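Local coordinates for protein alkaline serine protease (Pseudoalteromonas sp., PDB 1Y9Z) that probably cleaves peptide bonds as a cold-adapted, subtilisin-like serine endopeptidase, at residues G22-C27 and G122-T127; I26-S31 and A91-V96; P290-T295 and P320-A325. All blocks are in the same frame, centred on the assembly; numbering follows the deposited sequence.

Interaction 1 of 3, residues G22-C27 and G122-T127; sequences GNRTIC and GANVVT
Strands 25-27 and 125-127 run parallel, I26 beside V125 and C27 beside V126, their axes 4.7 Å apart at closest and 25° apart in direction. They are neighbours in the central parallel sheet of the subtilisin-like alpha/beta domain. The ladder alternates: V125 N donates to T25 O, C27 N to V125 O, and T127 N to C27 O. T25 O is gripped twice, because N124 N also donates to it at 2.8 Å. N124 OD1 accepts from T25 N at 2.9 Å in a bent bond of 137°. The R24 guanidinium stacks on the N124 amide, the planes only 6° apart. N124 OD1 lies 3.5 Å above the R24 guanidinium plane, over its centre. Bends at chi2 and chi3 bring R24 NE back to N23 O at 2.8 Å, and W383 adds a cation-pi contact. With a leucine here the charge facing W383 and the bond to N23 O are gone, and the N124 amide would probably lose the flat group that covers one of its faces. On the face packed by helix 368-385, I26 CD1 touches V125 CG1 and T127 CG2, while T127 OG1 bonds to S376. On the other face C27 CB meets A123 CB at 3.7 Å, and C27 is disulfide-bonded to C117. One water joins T25 OG1 to N124 OD1, donating to OD1 at 2.9 Å.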
loop_
_atom_site.group_PDB
_atom_site.type_symbol
_atom_site.label_atom_id
_atom_site.label_comp_id
_atom_site.label_asym_id
_atom_site.label_seq_id
_atom_site.Cartn_x
_atom_site.Cartn_y
_atom_site.Cartn_z
ATOM N N GLY A 22 17.287 13.835 -8.844
ATOM C CA GLY A 22 17.920 13.437 -10.086
ATOM C C GLY A 22 19.313 12.888 -9.835
ATOM O O GLY A 22 19.919 12.290 -10.728
ATOM N N ASN A 23 19.836 13.088 -8.628
ATOM C CA ASN A 23 21.163 12.573 -8.317
ATOM C C ASN A 23 21.092 11.159 -7.748
ATOM O O ASN A 23 22.117 10.555 -7.435
ATOM C CB ASN A 23 21.920 13.531 -7.369
ATOM C CG ASN A 23 21.312 13.622 -5.973
ATOM O OD1 ASN A 23 21.422 14.659 -5.308
ATOM N ND2 ASN A 23 20.703 12.542 -5.509
ATOM N N ARG A 24 19.872 10.633 -7.639
ATOM C CA ARG A 24 19.636 9.283 -7.125
ATOM C C ARG A 24 18.927 8.417 -8.167
ATOM O O ARG A 24 18.240 8.922 -9.057
ATOM C CB ARG A 24 18.739 9.313 -5.877
ATOM C CG ARG A 24 19.261 10.082 -4.668
ATOM C CD ARG A 24 20.471 9.414 -4.038
ATOM N NE ARG A 24 21.689 9.675 -4.795
ATOM C CZ ARG A 24 22.856 9.087 -4.558
ATOM N NH1 ARG A 24 23.914 9.388 -5.298
ATOM N NH2 ARG A 24 22.967 8.192 -3.584
ATOM N N THR A 25 19.103 7.107 -8.046
ATOM C CA THR A 25 18.438 6.164 -8.936
ATOM C C THR A 25 17.878 5.033 -8.087
ATOM O O THR A 25 18.606 4.412 -7.310
ATOM C CB THR A 25 19.395 5.558 -9.986
ATOM O OG1 THR A 25 19.847 6.586 -10.876
ATOM C CG2 THR A 25 18.677 4.487 -10.802
ATOM N N ILE A 26 16.578 4.791 -8.211
ATOM C CA ILE A 26 15.941 3.711 -7.471
ATOM C C ILE A 26 15.479 2.658 -8.470
ATOM O O ILE A 26 14.853 2.978 -9.479
ATOM C CB ILE A 26 14.739 4.212 -6.623
ATOM C CG1 ILE A 26 14.048 3.019 -5.955
ATOM C CG2 ILE A 26 13.757 4.994 -7.488
ATOM C CD1 ILE A 26 13.091 3.399 -4.847
ATOM N N CYS A 27 15.821 1.404 -8.195
ATOM C CA CYS A 27 15.452 0.300 -9.069
ATOM C C CYS A 27 14.360 -0.528 -8.429
ATOM O O CYS A 27 14.494 -0.977 -7.289
ATOM C CB CYS A 27 16.661 -0.585 -9.326
ATOM S SG CYS A 27 16.498 -1.836 -10.642
ATOM N N GLY A 122 22.422 1.594 -12.696
ATOM C CA GLY A 122 23.178 2.527 -11.875
ATOM C C GLY A 122 22.436 2.838 -10.588
ATOM O O GLY A 122 22.538 3.935 -10.044
ATOM N N ALA A 123 21.697 1.855 -10.086
ATOM C CA ALA A 123 20.899 2.027 -8.879
ATOM C C ALA A 123 21.664 2.315 -7.591
ATOM O O ALA A 123 22.717 1.732 -7.332
ATOM C CB ALA A 123 20.019 0.797 -8.676
ATOM N N ASN A 124 21.114 3.223 -6.789
ATOM C CA ASN A 124 21.679 3.565 -5.487
ATOM C C ASN A 124 20.800 2.847 -4.470
ATOM O O ASN A 124 21.260 2.432 -3.407
ATOM C CB ASN A 124 21.596 5.069 -5.221
ATOM C CG ASN A 124 22.347 5.885 -6.245
ATOM O OD1 ASN A 124 21.757 6.694 -6.959
ATOM N ND2 ASN A 124 23.657 5.684 -6.320
ATOM N N VAL A 125 19.521 2.725 -4.815
ATOM C CA VAL A 125 18.536 2.064 -3.973
ATOM C C VAL A 125 17.856 0.967 -4.782
ATOM O O VAL A 125 17.485 1.178 -5.937
ATOM C CB VAL A 125 17.440 3.054 -3.497
ATOM C CG1 VAL A 125 16.416 2.326 -2.630
ATOM C CG2 VAL A 125 18.070 4.209 -2.731
ATOM N N VAL A 126 17.721 -0.211 -4.183
ATOM C CA VAL A 126 17.050 -1.325 -4.837
ATOM C C VAL A 126 15.902 -1.718 -3.920
ATOM O O VAL A 126 16.119 -2.110 -2.768
ATOM C CB VAL A 126 17.996 -2.524 -5.046
ATOM C CG1 VAL A 126 17.230 -3.691 -5.650
ATOM C CG2 VAL A 126 19.142 -2.121 -5.972
ATOM N N THR A 127 14.680 -1.589 -4.427
ATOM C CA THR A 127 13.500 -1.901 -3.640
ATOM C C THR A 127 12.850 -3.188 -4.147
ATOM O O THR A 127 12.605 -3.359 -5.346
ATOM C CB THR A 127 12.524 -0.692 -3.659
ATOM O OG1 THR A 127 11.464 -0.907 -2.723
ATOM C CG2 THR A 127 11.955 -0.469 -5.052
HETATM O O HOH W 1 22.036 7.757 -9.602
#

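Interaction 2 of 3, residues I26-S31 and A91-V96; sequences ICIIDS and ANIHIV
I26 to D30 run parallel to N92 to V96 in the subtilase central sheet, joined by five backbone hydrogen bonds. The ladder starts with I26 N to N92 O and closes with D30 N to V96 O at 3.1 Å. The tight part is buried on both faces. On one, I28 CD1 touches both I93 CG2, at 3.8 Å, and I95 CD1. I28 and I95 lie side by side and point the same way, and helix 65-74 packs on I28 and I93. On the other face C27 SG touches V96 CG2 at 3.6 Å. C27 SG also sits at the edge of the H94 ring, in its plane, 4.0 Å from H94 CD2. H94 ND1 and NE2 are hydrogen-bonded to T46 and T48. The looser end is at N92. It is partly exposed, and its side chain leads away to bond with R24 O. At the far end S31 N donates to the anti lone pair of D30 OD1 at 2.7 Å. The same oxygen is also hydrogen-bonded to H65 ND1. The sheet thus holds an Asp-His pair beside the bound phenylmethanesulfonic acid, as expected for the catalytic triad of a subtilase.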
loop_
_atom_site.group_PDB
_atom_site.type_symbol
_atom_site.label_atom_id
_atom_site.label_comp_id
_atom_site.label_asym_id
_atom_site.label_seq_id
_atom_site.Cartn_x
_atom_site.Cartn_y
_atom_site.Cartn_z
ATOM N N ILE A 26 16.578 4.791 -8.211
ATOM C CA ILE A 26 15.941 3.711 -7.471
ATOM C C ILE A 26 15.479 2.658 -8.470
ATOM O O ILE A 26 14.853 2.978 -9.479
ATOM C CB ILE A 26 14.739 4.212 -6.623
ATOM C CG1 ILE A 26 14.048 3.019 -5.955
ATOM C CG2 ILE A 26 13.757 4.994 -7.488
ATOM C CD1 ILE A 26 13.091 3.399 -4.847
ATOM N N CYS A 27 15.821 1.404 -8.195
ATOM C CA CYS A 27 15.452 0.300 -9.069
ATOM C C CYS A 27 14.360 -0.528 -8.429
ATOM O O CYS A 27 14.494 -0.977 -7.289
ATOM C CB CYS A 27 16.661 -0.585 -9.326
ATOM S SG CYS A 27 16.498 -1.836 -10.642
ATOM N N ILE A 28 13.283 -0.723 -9.179
ATOM C CA ILE A 28 12.144 -1.495 -8.712
ATOM C C ILE A 28 12.163 -2.883 -9.344
ATOM O O ILE A 28 11.953 -3.031 -10.551
ATOM C CB ILE A 28 10.814 -0.806 -9.088
ATOM C CG1 ILE A 28 10.801 0.632 -8.567
ATOM C CG2 ILE A 28 9.649 -1.580 -8.503
ATOM C CD1 ILE A 28 9.615 1.451 -9.058
ATOM N N ILE A 29 12.444 -3.896 -8.530
ATOM C CA ILE A 29 12.450 -5.279 -9.001
ATOM C C ILE A 29 11.045 -5.765 -8.677
ATOM O O ILE A 29 10.699 -5.963 -7.510
ATOM C CB ILE A 29 13.503 -6.120 -8.252
ATOM C CG1 ILE A 29 14.901 -5.565 -8.541
ATOM C CG2 ILE A 29 13.403 -7.582 -8.667
ATOM C CD1 ILE A 29 16.032 -6.348 -7.888
ATOM N N ASP A 30 10.229 -5.950 -9.708
ATOM C CA ASP A 30 8.847 -6.338 -9.481
ATOM C C ASP A 30 8.205 -6.882 -10.761
ATOM O O ASP A 30 8.887 -7.478 -11.597
ATOM C CB ASP A 30 8.081 -5.112 -8.960
ATOM C CG ASP A 30 6.981 -5.474 -7.980
ATOM O OD1 ASP A 30 6.043 -6.187 -8.384
ATOM O OD2 ASP A 30 7.053 -5.041 -6.806
ATOM N N SER A 31 6.902 -6.658 -10.924
ATOM C CA SER A 31 6.184 -7.171 -12.093
ATOM C C SER A 31 6.064 -6.223 -13.282
ATOM O O SER A 31 5.156 -6.364 -14.100
ATOM C CB SER A 31 4.780 -7.628 -11.687
ATOM O OG SER A 31 3.916 -6.526 -11.448
ATOM N N ALA A 91 13.370 12.154 -9.890
ATOM C CA ALA A 91 14.044 10.907 -9.561
ATOM C C ALA A 91 14.225 9.997 -10.768
ATOM O O ALA A 91 13.387 9.967 -11.669
ATOM C CB ALA A 91 13.267 10.172 -8.481
ATOM N N ASN A 92 15.333 9.263 -10.781
ATOM C CA ASN A 92 15.604 8.316 -11.850
ATOM C C ASN A 92 15.099 6.976 -11.351
ATOM O O ASN A 92 15.408 6.565 -10.232
ATOM C CB ASN A 92 17.101 8.225 -12.138
ATOM C CG ASN A 92 17.672 9.528 -12.633
ATOM O OD1 ASN A 92 17.333 9.995 -13.721
ATOM N ND2 ASN A 92 18.535 10.136 -11.828
ATOM N N ILE A 93 14.317 6.306 -12.186
ATOM C CA ILE A 93 13.746 5.015 -11.839
ATOM C C ILE A 93 14.159 3.975 -12.865
ATOM O O ILE A 93 14.062 4.213 -14.068
ATOM C CB ILE A 93 12.206 5.085 -11.831
ATOM C CG1 ILE A 93 11.742 6.215 -10.911
ATOM C CG2 ILE A 93 11.622 3.748 -11.387
ATOM C CD1 ILE A 93 10.256 6.498 -10.992
ATOM N N HIS A 94 14.633 2.825 -12.391
ATOM C CA HIS A 94 15.016 1.746 -13.293
ATOM C C HIS A 94 14.135 0.553 -12.962
ATOM O O HIS A 94 13.947 0.208 -11.794
ATOM C CB HIS A 94 16.487 1.363 -13.133
ATOM C CG HIS A 94 17.015 0.559 -14.281
ATOM N ND1 HIS A 94 17.230 1.105 -15.528
ATOM C CD2 HIS A 94 17.322 -0.755 -14.387
ATOM C CE1 HIS A 94 17.648 0.161 -16.354
ATOM N NE2 HIS A 94 17.711 -0.977 -15.686
ATOM N N ILE A 95 13.594 -0.073 -13.997
ATOM C CA ILE A 95 12.701 -1.202 -13.824
ATOM C C ILE A 95 13.294 -2.533 -14.267
ATOM O O ILE A 95 13.830 -2.656 -15.368
ATOM C CB ILE A 95 11.386 -0.981 -14.622
ATOM C CG1 ILE A 95 10.761 0.371 -14.255
ATOM C CG2 ILE A 95 10.410 -2.120 -14.356
ATOM C CD1 ILE A 95 10.409 0.532 -12.788
ATOM N N VAL A 96 13.214 -3.525 -13.385
ATOM C CA VAL A 96 13.660 -4.874 -13.709
ATOM C C VAL A 96 12.428 -5.728 -13.430
ATOM O O VAL A 96 11.997 -5.869 -12.283
ATOM C CB VAL A 96 14.838 -5.341 -12.831
ATOM C CG1 VAL A 96 15.166 -6.800 -13.142
ATOM C CG2 VAL A 96 16.066 -4.477 -13.104
#

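Interaction 3 of 3, residues P290-T295 and P320-A325; sequences PEINST and PFLVDA
L322 drives its CD1 methyl against the first turn of helix 291-300, meeting I292 CA at 3.7 Å. Helix and strand 321-323 cross at 71°, probably within the inserted beta-barrel domain. With L322 CG anti to the backbone N (chi1 173°), the chi2 turn then points CD1 at the helix. There it lies across E291 CG and I292 CD1, and meets T295 OG1 tip to tip. T295 OG1 donates to E291 O at 2.7 Å, from above the carbonyl plane. The E291 chain also starts anti to its N but bends at chi2 (67°), which lays its carboxylate against the proline ring. E291 CD comes within 3.4 Å of P320 CG. I292 CB rests on V323 O at 3.3 Å, and I292 CD1 reaches across to D324 OD2. One water accepts from both I292 N, at 3.0 Å, and V323 N, at 2.9 Å, and so bridges the two backbones. No direct hydrogen bond joins the segments. E291 is salt-bridged to R281 and D324 to R236, and D324 OD1 is also hydrogen-bonded to I329 N. The contact is thus van der Waals packing plus one water link, its two carboxylates paired with arginines outside the segments.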
loop_
_atom_site.group_PDB
_atom_site.type_symbol
_atom_site.label_atom_id
_atom_site.label_comp_id
_atom_site.label_asym_id
_atom_site.label_seq_id
_atom_site.Cartn_x
_atom_site.Cartn_y
_atom_site.Cartn_z
ATOM N N PRO A 290 -14.918 -11.173 9.665
ATOM C CA PRO A 290 -16.217 -10.670 10.124
ATOM C C PRO A 290 -16.891 -9.528 9.363
ATOM O O PRO A 290 -17.990 -9.117 9.734
ATOM C CB PRO A 290 -15.923 -10.273 11.562
ATOM C CG PRO A 290 -14.564 -9.672 11.431
ATOM C CD PRO A 290 -13.839 -10.671 10.539
ATOM N N GLU A 291 -16.257 -9.013 8.316
ATOM C CA GLU A 291 -16.841 -7.902 7.569
ATOM C C GLU A 291 -18.300 -8.153 7.178
ATOM O O GLU A 291 -19.123 -7.237 7.198
ATOM C CB GLU A 291 -16.015 -7.616 6.310
ATOM C CG GLU A 291 -16.281 -6.246 5.692
ATOM C CD GLU A 291 -15.818 -5.099 6.580
ATOM O OE1 GLU A 291 -15.998 -3.924 6.195
ATOM O OE2 GLU A 291 -15.269 -5.369 7.669
ATOM N N ILE A 292 -18.614 -9.400 6.840
ATOM C CA ILE A 292 -19.963 -9.777 6.425
ATOM C C ILE A 292 -21.052 -9.551 7.478
ATOM O O ILE A 292 -22.219 -9.357 7.137
ATOM C CB ILE A 292 -20.001 -11.264 5.986
ATOM C CG1 ILE A 292 -21.377 -11.614 5.411
ATOM C CG2 ILE A 292 -19.678 -12.167 7.169
ATOM C CD1 ILE A 292 -21.727 -10.850 4.147
ATOM N N ASN A 293 -20.683 -9.565 8.753
ATOM C CA ASN A 293 -21.673 -9.378 9.810
ATOM C C ASN A 293 -22.372 -8.022 9.788
ATOM O O ASN A 293 -23.597 -7.960 9.673
ATOM C CB ASN A 293 -21.031 -9.631 11.174
ATOM C CG ASN A 293 -20.559 -11.062 11.325
ATOM O OD1 ASN A 293 -21.314 -12.001 11.073
ATOM N ND2 ASN A 293 -19.310 -11.237 11.735
ATOM N N SER A 294 -21.608 -6.938 9.896
ATOM C CA SER A 294 -22.200 -5.603 9.868
ATOM C C SER A 294 -22.802 -5.327 8.495
ATOM O O SER A 294 -23.867 -4.719 8.380
ATOM C CB SER A 294 -21.149 -4.533 10.183
ATOM O OG SER A 294 -20.766 -4.565 11.549
ATOM N N THR A 295 -22.114 -5.783 7.455
ATOM C CA THR A 295 -22.568 -5.579 6.086
ATOM C C THR A 295 -23.924 -6.233 5.834
ATOM O O THR A 295 -24.832 -5.600 5.295
ATOM C CB THR A 295 -21.548 -6.145 5.078
ATOM O OG1 THR A 295 -20.261 -5.568 5.333
ATOM C CG2 THR A 295 -21.966 -5.816 3.648
ATOM N N PRO A 320 -10.691 -4.838 4.208
ATOM C CA PRO A 320 -10.838 -6.265 4.496
ATOM C C PRO A 320 -11.526 -7.096 3.429
ATOM O O PRO A 320 -12.155 -6.566 2.514
ATOM C CB PRO A 320 -11.636 -6.257 5.786
ATOM C CG PRO A 320 -12.615 -5.151 5.525
ATOM C CD PRO A 320 -11.748 -4.060 4.884
ATOM N N PHE A 321 -11.396 -8.411 3.557
ATOM C CA PHE A 321 -12.051 -9.319 2.634
ATOM C C PHE A 321 -13.500 -9.438 3.082
ATOM O O PHE A 321 -13.773 -9.716 4.252
ATOM C CB PHE A 321 -11.414 -10.712 2.673
ATOM C CG PHE A 321 -10.064 -10.785 2.026
ATOM C CD1 PHE A 321 -8.907 -10.793 2.797
ATOM C CD2 PHE A 321 -9.948 -10.854 0.642
ATOM C CE1 PHE A 321 -7.651 -10.869 2.197
ATOM C CE2 PHE A 321 -8.699 -10.930 0.031
ATOM C CZ PHE A 321 -7.548 -10.937 0.811
ATOM N N LEU A 322 -14.426 -9.199 2.163
ATOM C CA LEU A 322 -15.841 -9.335 2.475
ATOM C C LEU A 322 -16.206 -10.741 2.029
ATOM O O LEU A 322 -16.594 -10.961 0.879
ATOM C CB LEU A 322 -16.682 -8.306 1.712
ATOM C CG LEU A 322 -18.205 -8.470 1.836
ATOM C CD1 LEU A 322 -18.629 -8.418 3.297
ATOM C CD2 LEU A 322 -18.901 -7.376 1.039
ATOM N N VAL A 323 -16.039 -11.699 2.935
ATOM C CA VAL A 323 -16.350 -13.091 2.641
ATOM C C VAL A 323 -17.865 -13.251 2.698
ATOM O O VAL A 323 -18.466 -13.208 3.771
ATOM C CB VAL A 323 -15.674 -14.033 3.658
ATOM C CG1 VAL A 323 -15.942 -15.481 3.288
ATOM C CG2 VAL A 323 -14.179 -13.766 3.687
ATOM N N ASP A 324 -18.468 -13.426 1.527
ATOM C CA ASP A 324 -19.916 -13.556 1.389
ATOM C C ASP A 324 -20.290 -14.983 0.986
ATOM O O ASP A 324 -20.519 -15.270 -0.190
ATOM C CB ASP A 324 -20.388 -12.557 0.329
ATOM C CG ASP A 324 -21.880 -12.301 0.375
ATOM O OD1 ASP A 324 -22.352 -11.493 -0.451
ATOM O OD2 ASP A 324 -22.578 -12.890 1.224
ATOM N N ALA A 325 -20.357 -15.870 1.973
ATOM C CA ALA A 325 -20.675 -17.276 1.748
ATOM C C ALA A 325 -21.952 -17.535 0.952
ATOM O O ALA A 325 -21.964 -18.376 0.054
ATOM C CB ALA A 325 -20.747 -18.007 3.085
HETATM O O HOH W 2 -16.470 -11.126 5.708
#

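Overall arrangement
Interactions 1 and 2 start from the same stretch of chain, strand 25-30, and share I26 and C27. Strand 125-128 flanks one edge of it and strand 92-100 the other. Their centres are 8 Å apart. Interaction 3 comes later in the chain, in a different sheet, on the opposite side of the chain's centre. Its centre lies about 41 Å and 36 Å from theirs. The first two belong to the core of the subtilisin-like domain, the third probably to the inserted domain. The D30 and F321 side chains lie about 6 Å and 12 Å from the bound phenylmethanesulfonic acid, consistent with an active site on the subtilisin-like domain that the inserted domain faces.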